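Local coordinates for protein prophenoloxidase b (Marsupenaeus japonicus, PDB 3WKY) that is the precursor of a crustacean haemolymph phenoloxidase, a type 3 copper enzyme that, once activated, probably oxidises monophenols and o-diphenols, at residues I423-V428 with N654-E659; T488-N493 with P540-I545; K499-R504 with F533-I538; L503-A508 with F592-T597. All coordinates share one frame; numbering follows the deposited sequence. Where two conformers were deposited one is given.

Interaction 1 of 4, residues I423-V428 with N654-E659. With NAG (2-acetamido-2-deoxy-beta-D-glucopyranose), chain I.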
# COMPACT_ATOMS: atom_id res chain seq x y z
N ILE A 423 -41.52 32.51 -32.24
CA ILE A 423 -42.61 31.55 -32.06
C ILE A 423 -42.78 31.18 -30.59
O ILE A 423 -41.79 30.96 -29.89
CB ILE A 423 -42.36 30.28 -32.90
CG1 ILE A 423 -42.29 30.64 -34.38
CG2 ILE A 423 -43.46 29.26 -32.67
CD1 ILE A 423 -43.52 31.35 -34.89
N THR A 424 -44.03 31.12 -30.13
CA THR A 424 -44.36 30.74 -28.76
C THR A 424 -44.75 29.27 -28.73
O THR A 424 -45.51 28.81 -29.58
CB THR A 424 -45.56 31.58 -28.22
OG1 THR A 424 -45.15 32.93 -28.00
CG2 THR A 424 -46.07 31.01 -26.91
N VAL A 425 -44.23 28.50 -27.78
CA VAL A 425 -44.68 27.12 -27.63
C VAL A 425 -45.81 27.06 -26.60
O VAL A 425 -45.63 27.49 -25.45
CB VAL A 425 -43.52 26.18 -27.23
CG1 VAL A 425 -44.03 24.76 -27.03
CG2 VAL A 425 -42.43 26.21 -28.28
N LEU A 426 -46.96 26.53 -27.00
CA LEU A 426 -48.15 26.58 -26.15
C LEU A 426 -48.46 25.27 -25.47
O LEU A 426 -49.00 25.25 -24.36
CB LEU A 426 -49.38 27.02 -26.97
CG LEU A 426 -49.34 28.45 -27.51
CD1 LEU A 426 -50.56 28.72 -28.40
CD2 LEU A 426 -49.29 29.43 -26.36
N ASN A 427 -48.16 24.16 -26.13
CA ASN A 427 -48.53 22.86 -25.60
C ASN A 427 -47.70 21.73 -26.21
O ASN A 427 -47.12 21.88 -27.29
CB ASN A 427 -50.00 22.58 -25.86
CG ASN A 427 -50.64 21.75 -24.77
OD1 ASN A 427 -49.95 21.21 -23.90
ND2 ASN A 427 -51.97 21.63 -24.82
N VAL A 428 -47.66 20.61 -25.50
CA VAL A 428 -46.92 19.45 -25.96
C VAL A 428 -47.70 18.24 -25.49
O VAL A 428 -48.15 18.20 -24.34
CB VAL A 428 -45.51 19.36 -25.32
CG1 VAL A 428 -44.76 18.16 -25.87
CG2 VAL A 428 -44.70 20.63 -25.57
N ASN A 654 -40.50 30.64 -26.13
CA ASN A 654 -40.24 29.66 -27.19
C ASN A 654 -39.72 28.32 -26.65
O ASN A 654 -39.29 27.46 -27.43
CB ASN A 654 -39.30 30.20 -28.26
CG ASN A 654 -37.96 30.66 -27.69
OD1 ASN A 654 -37.88 31.14 -26.56
ND2 ASN A 654 -36.91 30.52 -28.49
N MET A 655 -39.76 28.15 -25.34
CA MET A 655 -39.41 26.87 -24.74
C MET A 655 -40.53 26.36 -23.86
O MET A 655 -41.19 27.14 -23.16
CB MET A 655 -38.14 26.98 -23.89
CG MET A 655 -36.92 27.54 -24.58
SD MET A 655 -35.60 27.58 -23.32
CE MET A 655 -34.33 28.51 -24.17
N MET A 656 -40.74 25.05 -23.88
CA MET A 656 -41.70 24.42 -22.97
C MET A 656 -41.14 23.12 -22.42
O MET A 656 -40.48 22.36 -23.13
CB MET A 656 -43.05 24.17 -23.66
CG MET A 656 -44.07 23.44 -22.80
SD MET A 656 -45.79 23.75 -23.33
CE MET A 656 -45.99 25.47 -22.83
N LEU A 657 -41.39 22.86 -21.14
CA LEU A 657 -40.92 21.63 -20.51
C LEU A 657 -42.08 20.66 -20.27
O LEU A 657 -42.93 20.89 -19.41
CB LEU A 657 -40.22 21.93 -19.19
CG LEU A 657 -39.61 20.72 -18.48
CD1 LEU A 657 -38.42 20.19 -19.30
CD2 LEU A 657 -39.20 21.06 -17.04
N GLN A 658 -42.11 19.60 -21.06
CA GLN A 658 -43.12 18.56 -20.93
C GLN A 658 -42.52 17.40 -20.12
O GLN A 658 -41.33 17.41 -19.80
CB GLN A 658 -43.62 18.18 -22.35
CG GLN A 658 -44.10 16.75 -22.61
CD GLN A 658 -45.58 16.52 -22.37
OE1 GLN A 658 -46.25 17.29 -21.67
NE2 GLN A 658 -46.10 15.43 -22.94
N GLU A 659 -43.35 16.42 -19.79
CA GLU A 659 -42.92 15.30 -18.99
C GLU A 659 -43.58 14.04 -19.54
O GLU A 659 -44.77 14.05 -19.88
CB GLU A 659 -43.37 15.54 -17.55
CG GLU A 659 -42.56 14.85 -16.50
CD GLU A 659 -42.89 15.35 -15.10
OE1 GLU A 659 -43.77 14.76 -14.44
OE2 GLU A 659 -42.26 16.34 -14.65
C1 NAG I . -52.43 20.73 -23.79
C2 NAG I . -53.50 21.57 -23.09
C3 NAG I . -54.13 20.78 -21.95
C4 NAG I . -54.51 19.36 -22.37
C5 NAG I . -53.47 18.69 -23.27
C6 NAG I . -54.06 17.40 -23.84
C7 NAG I . -53.14 23.96 -23.28
C8 NAG I . -52.57 25.21 -22.68
N2 NAG I . -52.94 22.82 -22.61
O3 NAG I . -55.29 21.46 -21.51
O4 NAG I . -54.67 18.57 -21.22
O5 NAG I . -53.03 19.55 -24.30
O6 NAG I . -54.28 17.50 -25.23
O7 NAG I . -53.75 24.00 -24.34
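The carboxamide of Gln658, in the conformer given, turns one face to the backbone carbonyl of Val428, whose O stands above it, 3.4 Å from OE1 and 3.7 Å from NE2. No hydrogen bond joins the two residues; NE2 instead makes a weak one to Asn444. The aliphatic part of the same side chain follows Val428, with Gln658 CG 3.6 Å from Val428 CG1. Met656 fills the middle. Its CG is anti to the backbone N (chi1 176°) and its chain bends at the last torsion (chi3 -71°), which folds the methyl under the opposite backbone: CE lies 3.3 Å from Val425 O, and SD 3.7 Å from Asn427 CA. Val425 presses CG1 onto Met656 CB at 3.6 Å, while Val428 CG2 touches the sulfur. At the other end Ile423 O meets Asn654 CB, the amide of Asn654 being held by Leu419 O and Ala596 O. A classic beta bulge sets Leu426 and Asn427 together opposite Thr490 of the next strand. Asn427 carries a glycan, its ND2 bonded covalently to C1 of the NAG, and its OD1 accepts the amide of Val428 at 2.9 Å. Apolar and sulfur contacts thus join the two segments across the interior between two sheets; no hydrogen bond links them, and directional bonding begins just beside them, where Val425 pairs with the backbone of Pro653.

Interaction 2 of 4, residues T488-N493 with P540-I545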
# COMPACT_ATOMS: atom_id res chain seq x y z
N THR A 488 -47.26 15.90 -30.53
CA THR A 488 -47.76 17.10 -31.19
C THR A 488 -47.36 18.33 -30.39
O THR A 488 -47.56 18.39 -29.17
CB THR A 488 -49.28 17.05 -31.37
OG1 THR A 488 -49.61 15.94 -32.22
CG2 THR A 488 -49.79 18.35 -32.03
N ILE A 489 -46.78 19.30 -31.09
CA ILE A 489 -46.41 20.56 -30.48
C ILE A 489 -47.40 21.62 -30.96
O ILE A 489 -47.60 21.77 -32.17
CB ILE A 489 -44.99 21.00 -30.90
CG1 ILE A 489 -43.98 19.87 -30.68
CG2 ILE A 489 -44.58 22.26 -30.14
CD1 ILE A 489 -43.96 19.31 -29.26
N THR A 490 -48.01 22.32 -30.02
CA THR A 490 -48.89 23.44 -30.37
C THR A 490 -48.08 24.72 -30.23
O THR A 490 -47.51 24.99 -29.17
CB THR A 490 -50.10 23.50 -29.44
OG1 THR A 490 -50.81 22.25 -29.50
CG2 THR A 490 -51.05 24.63 -29.85
N VAL A 491 -48.00 25.51 -31.31
CA VAL A 491 -47.25 26.76 -31.26
C VAL A 491 -48.12 27.95 -31.70
O VAL A 491 -49.18 27.77 -32.29
CB VAL A 491 -46.00 26.72 -32.13
CG1 VAL A 491 -45.13 25.51 -31.77
CG2 VAL A 491 -46.36 26.67 -33.61
N ASN A 492 -47.65 29.15 -31.40
CA ASN A 492 -48.29 30.36 -31.91
C ASN A 492 -47.29 31.26 -32.60
O ASN A 492 -46.21 31.54 -32.06
CB ASN A 492 -49.00 31.14 -30.81
CG ASN A 492 -49.83 32.30 -31.37
OD1 ASN A 492 -50.72 32.08 -32.19
ND2 ASN A 492 -49.54 33.53 -30.94
N ASN A 493 -47.64 31.71 -33.80
CA ASN A 493 -46.89 32.74 -34.49
C ASN A 493 -47.68 34.03 -34.31
O ASN A 493 -48.72 34.21 -34.94
CB ASN A 493 -46.75 32.39 -35.97
CG ASN A 493 -46.08 33.49 -36.78
OD1 ASN A 493 -45.70 34.53 -36.25
ND2 ASN A 493 -45.93 33.25 -38.07
N PRO A 540 -49.14 33.03 -39.63
CA PRO A 540 -49.60 33.79 -38.47
C PRO A 540 -50.72 33.04 -37.77
O PRO A 540 -51.58 32.47 -38.45
CB PRO A 540 -50.11 35.09 -39.09
CG PRO A 540 -49.20 35.29 -40.27
CD PRO A 540 -48.95 33.89 -40.82
N GLY A 541 -50.70 33.00 -36.45
CA GLY A 541 -51.67 32.24 -35.69
C GLY A 541 -51.16 30.92 -35.14
O GLY A 541 -49.95 30.64 -35.13
N ILE A 542 -52.10 30.09 -34.71
CA ILE A 542 -51.79 28.82 -34.05
C ILE A 542 -51.53 27.69 -35.04
O ILE A 542 -52.19 27.58 -36.06
CB ILE A 542 -52.92 28.45 -33.06
CG1 ILE A 542 -52.85 29.34 -31.82
CG2 ILE A 542 -52.86 26.98 -32.67
CD1 ILE A 542 -53.78 28.93 -30.71
N ALA A 543 -50.54 26.84 -34.74
CA ALA A 543 -50.26 25.68 -35.58
C ALA A 543 -49.99 24.45 -34.72
O ALA A 543 -49.54 24.57 -33.58
CB ALA A 543 -49.08 25.95 -36.51
N TYR A 544 -50.30 23.29 -35.28
CA TYR A 544 -50.03 22.02 -34.63
C TYR A 544 -49.02 21.28 -35.47
O TYR A 544 -49.21 21.11 -36.68
CB TYR A 544 -51.32 21.19 -34.50
CG TYR A 544 -52.44 21.94 -33.82
CD1 TYR A 544 -52.51 22.03 -32.44
CD2 TYR A 544 -53.44 22.57 -34.56
CE1 TYR A 544 -53.52 22.72 -31.81
CE2 TYR A 544 -54.46 23.26 -33.94
CZ TYR A 544 -54.50 23.33 -32.56
OH TYR A 544 -55.51 24.01 -31.92
N ILE A 545 -47.92 20.85 -34.85
CA ILE A 545 -46.89 20.12 -35.58
C ILE A 545 -46.78 18.74 -34.96
O ILE A 545 -46.51 18.61 -33.76
CB ILE A 545 -45.53 20.84 -35.54
CG1 ILE A 545 -45.62 22.22 -36.19
CG2 ILE A 545 -44.48 20.01 -36.25
CD1 ILE A 545 -45.50 23.35 -35.21
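Nearly equal first torsions, -57° in Thr490 and -54° in Tyr544, set OG1 of the one and the ring of the other beside their own backbone nitrogens, and the two side chains run together in the same direction. Thr490 OG1 comes to the ring edge, close to its plane and 3.4 Å from Tyr544 CD1, while the methyl CG2 lies 3.7 Å from Tyr544 CE1. CG2 also reaches Ile542 CG2 at 4.1 Å. With alanine in place of Thr490, both branches go, and the flank of the Tyr544 ring would probably lose its neighbour and become freer to turn. The opposite face of the pair is apolar: Val491 CG2 meets Ile545 CD1 at 3.8 Å and Ala543 CB at 4.0 Å, and Met501 and Leu503 pack against this side. Six backbone hydrogen bonds tie the strands, two in each of the pairs Ile489-Ile545, Val491-Ala543 and Asn493-Gly541; the straightest runs from Asn493 N to Gly541 O (178°). Gly541 has a positive phi, where a side chain would press on the preceding carbonyl. Across from it, the side chain of Asn493 is hydrogen-bonded to Thr495, Asp497 and Ile538, its ND2 lying 3.6 Å from Pro540 N. The regular antiparallel register joins the central strand to an outer one in the three-stranded sheet of the Ig-like domain of the hemocyanin family.

Interaction 3 of 4, residues K499-R504 with F533-I538. With NAG (2-acetamido-2-deoxy-beta-D-glucopyranose), chain E.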
# COMPACT_ATOMS: atom_id res chain seq x y z
N LYS A 499 -43.35 32.31 -40.63
CA LYS A 499 -42.08 32.17 -39.94
C LYS A 499 -41.59 30.73 -40.07
O LYS A 499 -42.37 29.79 -39.94
CB LYS A 499 -42.22 32.53 -38.46
CG LYS A 499 -42.50 34.00 -38.16
CD LYS A 499 -41.30 34.87 -38.47
CE LYS A 499 -41.56 36.31 -38.07
NZ LYS A 499 -40.44 37.20 -38.48
N ARG A 500 -40.30 30.57 -40.35
CA ARG A 500 -39.67 29.26 -40.36
C ARG A 500 -39.14 28.99 -38.96
O ARG A 500 -38.66 29.91 -38.28
CB ARG A 500 -38.49 29.21 -41.32
CG ARG A 500 -38.81 29.47 -42.78
CD ARG A 500 -37.58 29.25 -43.66
NE ARG A 500 -36.38 29.90 -43.12
CZ ARG A 500 -36.15 31.21 -43.18
NH1 ARG A 500 -37.04 32.01 -43.75
NH2 ARG A 500 -35.04 31.72 -42.66
N MET A 501 -39.22 27.75 -38.51
CA MET A 501 -38.60 27.42 -37.24
C MET A 501 -38.01 26.02 -37.24
O MET A 501 -38.38 25.17 -38.05
CB MET A 501 -39.61 27.57 -36.12
CG MET A 501 -40.74 26.62 -36.23
SD MET A 501 -40.79 25.68 -34.72
CE MET A 501 -42.53 25.79 -34.38
N LYS A 502 -37.07 25.81 -36.32
CA LYS A 502 -36.53 24.49 -36.06
C LYS A 502 -36.97 24.06 -34.66
O LYS A 502 -36.79 24.81 -33.70
CB LYS A 502 -35.00 24.51 -36.19
CG LYS A 502 -34.32 23.27 -35.60
CD LYS A 502 -32.93 23.07 -36.19
CE LYS A 502 -33.01 22.28 -37.49
NZ LYS A 502 -31.68 22.10 -38.13
N LEU A 503 -37.61 22.90 -34.56
CA LEU A 503 -37.99 22.37 -33.26
C LEU A 503 -36.82 21.53 -32.74
O LEU A 503 -36.22 20.77 -33.49
CB LEU A 503 -39.24 21.51 -33.38
CG LEU A 503 -40.54 22.32 -33.47
CD1 LEU A 503 -41.71 21.42 -33.81
CD2 LEU A 503 -40.77 23.04 -32.15
N ARG A 504 -36.49 21.71 -31.47
CA ARG A 504 -35.36 20.99 -30.87
C ARG A 504 -35.91 20.33 -29.64
O ARG A 504 -36.36 21.00 -28.71
CB ARG A 504 -34.29 21.99 -30.48
CG ARG A 504 -33.78 22.81 -31.64
CD ARG A 504 -32.83 23.87 -31.16
NE ARG A 504 -32.41 24.73 -32.26
CZ ARG A 504 -31.37 24.49 -33.05
NH1 ARG A 504 -30.61 23.41 -32.86
NH2 ARG A 504 -31.09 25.35 -34.02
N PHE A 533 -35.39 19.26 -36.05
CA PHE A 533 -35.75 19.33 -37.46
C PHE A 533 -36.41 20.67 -37.80
O PHE A 533 -36.95 21.34 -36.92
CB PHE A 533 -36.74 18.20 -37.78
CG PHE A 533 -38.08 18.38 -37.15
CD1 PHE A 533 -38.31 18.00 -35.84
CD2 PHE A 533 -39.12 18.96 -37.87
CE1 PHE A 533 -39.55 18.19 -35.25
CE2 PHE A 533 -40.36 19.15 -37.29
CZ PHE A 533 -40.57 18.76 -35.97
N GLU A 534 -36.36 21.05 -39.08
CA GLU A 534 -37.05 22.27 -39.51
C GLU A 534 -38.48 21.97 -39.94
O GLU A 534 -38.76 20.95 -40.58
CB GLU A 534 -36.30 23.00 -40.64
CG GLU A 534 -36.97 24.32 -41.04
CD GLU A 534 -36.18 25.12 -42.06
OE1 GLU A 534 -34.97 24.84 -42.24
OE2 GLU A 534 -36.77 26.04 -42.68
N THR A 535 -39.40 22.85 -39.57
CA THR A 535 -40.80 22.69 -39.93
C THR A 535 -41.10 23.38 -41.25
O THR A 535 -40.25 24.11 -41.79
CB THR A 535 -41.71 23.35 -38.89
OG1 THR A 535 -41.49 24.77 -38.91
CG2 THR A 535 -41.41 22.81 -37.49
N ASP A 536 -42.30 23.16 -41.78
CA ASP A 536 -42.82 24.02 -42.83
C ASP A 536 -42.98 25.40 -42.22
O ASP A 536 -43.12 25.53 -41.00
CB ASP A 536 -44.18 23.51 -43.31
CG ASP A 536 -44.11 22.13 -43.94
OD1 ASP A 536 -43.12 21.86 -44.66
OD2 ASP A 536 -45.04 21.33 -43.73
N PRO A 537 -42.93 26.46 -43.06
CA PRO A 537 -43.22 27.81 -42.57
C PRO A 537 -44.53 27.85 -41.77
O PRO A 537 -45.50 27.19 -42.15
CB PRO A 537 -43.37 28.61 -43.86
CG PRO A 537 -42.48 27.91 -44.83
CD PRO A 537 -42.59 26.44 -44.49
N ILE A 538 -44.53 28.60 -40.67
CA ILE A 538 -45.70 28.68 -39.79
C ILE A 538 -46.47 29.95 -40.13
O ILE A 538 -45.92 31.05 -40.08
CB ILE A 538 -45.26 28.74 -38.30
CG1 ILE A 538 -44.33 27.57 -37.96
CG2 ILE A 538 -46.47 28.71 -37.38
CD1 ILE A 538 -45.01 26.23 -38.00
C1 NAG E . -38.13 37.49 -35.52
C2 NAG E . -36.74 37.70 -34.88
C3 NAG E . -35.73 38.51 -35.70
C4 NAG E . -36.03 38.59 -37.20
C5 NAG E . -37.51 38.84 -37.39
C6 NAG E . -37.84 39.06 -38.86
C7 NAG E . -37.00 37.76 -32.44
C8 NAG E . -38.07 38.24 -31.51
N2 NAG E . -36.90 38.39 -33.61
O3 NAG E . -34.45 37.94 -35.54
O4 NAG E . -35.30 39.65 -37.78
O5 NAG E . -38.17 37.69 -36.92
O6 NAG E . -37.35 37.98 -39.62
O7 NAG E . -36.27 36.83 -32.09
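At the rim of the larger beta sheet, the antiparallel pairs Lys502-Glu534 and Leu503-Phe533 bring the outermost strand onto strand 501-509. Leu503 N donates to Phe533 O at 2.9 Å, and Leu503 CD1 rests 3.6 Å from Phe533 CZ. Thr535 N then bonds almost straight to Met501 O at 3.0 Å. The chi1 of Thr535 (66°) lays OG1 against Met501 CG at 3.3 Å, from where it donates to Asp536 O, and turns CG2 to Leu503 CD1. A valine at Thr535 would probably leave Asp536 O without its hydroxyl partner and the loop that follows less firmly held. Here both segments are crossing from one sheet of the Ig-like sandwich to the other: the register slips by one residue before it resumes at Lys499-Ile538, where two backbone hydrogen bonds close the pair, and Met501 N is buried with no partner. Ile538 CG1 packs on Met501 CG at 4.1 Å. On the outer side, in the conformer given, Glu534 OE2 approaches the guanidinium of Arg500 at its edge, in plane, in a long salt bridge (NE to OE2 3.9 Å). Beyond it Lys499 NZ reaches O5 of the NAG near Asn422, a hydrogen bond of 2.8 Å.

Interaction 4 of 4, residues L503-A508 with F592-T597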
# COMPACT_ATOMS: atom_id res chain seq x y z
N LEU A 503 -37.61 22.90 -34.56
CA LEU A 503 -37.99 22.37 -33.26
C LEU A 503 -36.82 21.53 -32.74
O LEU A 503 -36.22 20.77 -33.49
CB LEU A 503 -39.24 21.51 -33.38
CG LEU A 503 -40.54 22.32 -33.47
CD1 LEU A 503 -41.71 21.42 -33.81
CD2 LEU A 503 -40.77 23.04 -32.15
N ARG A 504 -36.49 21.71 -31.47
CA ARG A 504 -35.36 20.99 -30.87
C ARG A 504 -35.91 20.33 -29.64
O ARG A 504 -36.36 21.00 -28.71
CB ARG A 504 -34.29 21.99 -30.48
CG ARG A 504 -33.78 22.81 -31.64
CD ARG A 504 -32.83 23.87 -31.16
NE ARG A 504 -32.41 24.73 -32.26
CZ ARG A 504 -31.37 24.49 -33.05
NH1 ARG A 504 -30.61 23.41 -32.86
NH2 ARG A 504 -31.09 25.35 -34.02
N ILE A 505 -35.89 19.00 -29.62
CA ILE A 505 -36.55 18.25 -28.57
C ILE A 505 -35.55 17.30 -27.91
O ILE A 505 -34.89 16.54 -28.61
CB ILE A 505 -37.72 17.45 -29.14
CG1 ILE A 505 -38.69 18.44 -29.81
CG2 ILE A 505 -38.40 16.65 -28.06
CD1 ILE A 505 -40.06 17.88 -30.12
N PHE A 506 -35.43 17.37 -26.58
CA PHE A 506 -34.42 16.56 -25.86
C PHE A 506 -35.05 15.87 -24.65
O PHE A 506 -36.05 16.35 -24.11
CB PHE A 506 -33.25 17.45 -25.40
CG PHE A 506 -32.39 17.95 -26.52
CD1 PHE A 506 -32.71 19.10 -27.21
CD2 PHE A 506 -31.24 17.25 -26.90
CE1 PHE A 506 -31.92 19.56 -28.26
CE2 PHE A 506 -30.45 17.70 -27.94
CZ PHE A 506 -30.78 18.85 -28.62
N LEU A 507 -34.46 14.75 -24.23
CA LEU A 507 -35.00 13.92 -23.16
C LEU A 507 -33.94 13.78 -22.08
O LEU A 507 -32.75 13.70 -22.40
CB LEU A 507 -35.33 12.52 -23.70
CG LEU A 507 -36.11 11.54 -22.82
CD1 LEU A 507 -37.61 11.88 -22.81
CD2 LEU A 507 -35.90 10.10 -23.28
N ALA A 508 -34.36 13.75 -20.81
CA ALA A 508 -33.46 13.42 -19.69
C ALA A 508 -34.28 12.91 -18.52
O ALA A 508 -35.44 13.29 -18.36
CB ALA A 508 -32.65 14.65 -19.27
N PHE A 592 -39.12 16.24 -21.10
CA PHE A 592 -39.26 16.25 -22.56
C PHE A 592 -39.20 17.74 -22.91
O PHE A 592 -40.22 18.44 -22.88
CB PHE A 592 -40.60 15.60 -22.92
CG PHE A 592 -40.80 15.30 -24.39
CD1 PHE A 592 -41.39 16.24 -25.24
CD2 PHE A 592 -40.51 14.03 -24.90
CE1 PHE A 592 -41.62 15.94 -26.59
CE2 PHE A 592 -40.74 13.73 -26.24
CZ PHE A 592 -41.30 14.69 -27.09
N PHE A 593 -38.00 18.22 -23.20
CA PHE A 593 -37.76 19.65 -23.44
C PHE A 593 -38.04 19.98 -24.90
O PHE A 593 -37.58 19.26 -25.80
CB PHE A 593 -36.29 19.97 -23.10
CG PHE A 593 -35.81 21.35 -23.56
CD1 PHE A 593 -35.36 21.55 -24.87
CD2 PHE A 593 -35.74 22.40 -22.67
CE1 PHE A 593 -34.89 22.80 -25.29
CE2 PHE A 593 -35.28 23.65 -23.07
CZ PHE A 593 -34.84 23.85 -24.38
N VAL A 594 -38.77 21.07 -25.14
CA VAL A 594 -39.11 21.48 -26.50
C VAL A 594 -38.75 22.95 -26.71
O VAL A 594 -39.18 23.81 -25.94
CB VAL A 594 -40.63 21.32 -26.78
CG1 VAL A 594 -40.98 21.76 -28.21
CG2 VAL A 594 -41.08 19.89 -26.51
N MET A 595 -37.97 23.24 -27.75
CA MET A 595 -37.67 24.63 -28.10
C MET A 595 -37.96 24.93 -29.56
O MET A 595 -37.59 24.17 -30.46
CB MET A 595 -36.22 24.97 -27.78
CG MET A 595 -35.84 26.41 -28.08
SD MET A 595 -34.08 26.69 -27.72
CE MET A 595 -33.93 28.47 -27.92
N ALA A 596 -38.65 26.04 -29.81
CA ALA A 596 -38.87 26.52 -31.17
C ALA A 596 -37.86 27.62 -31.45
O ALA A 596 -37.85 28.66 -30.78
CB ALA A 596 -40.30 27.04 -31.35
N THR A 597 -36.99 27.40 -32.43
CA THR A 597 -35.97 28.39 -32.71
C THR A 597 -36.14 28.98 -34.11
O THR A 597 -36.63 28.32 -35.02
CB THR A 597 -34.56 27.80 -32.54
OG1 THR A 597 -33.57 28.83 -32.64
CG2 THR A 597 -34.31 26.79 -33.60
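Ile505 sets its CG2 methyl over one face of the Phe592 ring, 3.9 Å from the centroid and 25° off the normal, in a CH-pi contact at the heart of the pairing. The methyl is placed there by a chi1 of -58°, which holds CG2 anti to the backbone N, while Phe592 extends its ring across to it with a chi1 of -169°. Leu507 CD1 reaches the same ring at CD2, 4.2 Å away. Further along this face the CD2 branch of Leu503 settles between Val594 CG1 and Ala596 CB, 4.1 Å from each. Val428 and Val430 of the smaller sheet meet Phe592 from beyond. On the reverse face Phe506 and Phe593 approach through their CD1 atoms at 4.3 Å, and Met655 touches Phe593 and Met595. Between the faces run four backbone hydrogen bonds, two each in the pairs Arg504-Met595 and Phe506-Phe593. The polar edge is Arg504: its chain is extended as far as NE, in the conformer given the methyl CG2 of Thr597 lies at the guanidinium edge, and the charge is paired with Asp628 by a salt bridge through NH1, which probably makes burial of the group tolerable. The arrangement is that of two neighbouring antiparallel strands inside the larger sheet of the Ig-like domain, one face of which forms the sandwich core.

All four contacts belong to the Ig-like domain. Interaction 4 is wholly buried and joins inner strands of the larger sheet; interaction 3 shares Leu503 and Arg504 with it but joins strand 501-509 to the outermost strand, 528-534, where charge and glycan appear. Interaction 2 is the counterpart in the three-stranded sheet, with one face exposed and the other set against interactions 3 and 4 through Ile489, Val491 and Ile545. Interaction 1, by contrast, spans the two sheets: Leu426 bonds to Thr490 of interaction 2, and the backbone of 654-659 to that of 592-597. Backbone hydrogen bonds hold the in-sheet contacts; between the two segments of interaction 1, only packing serves.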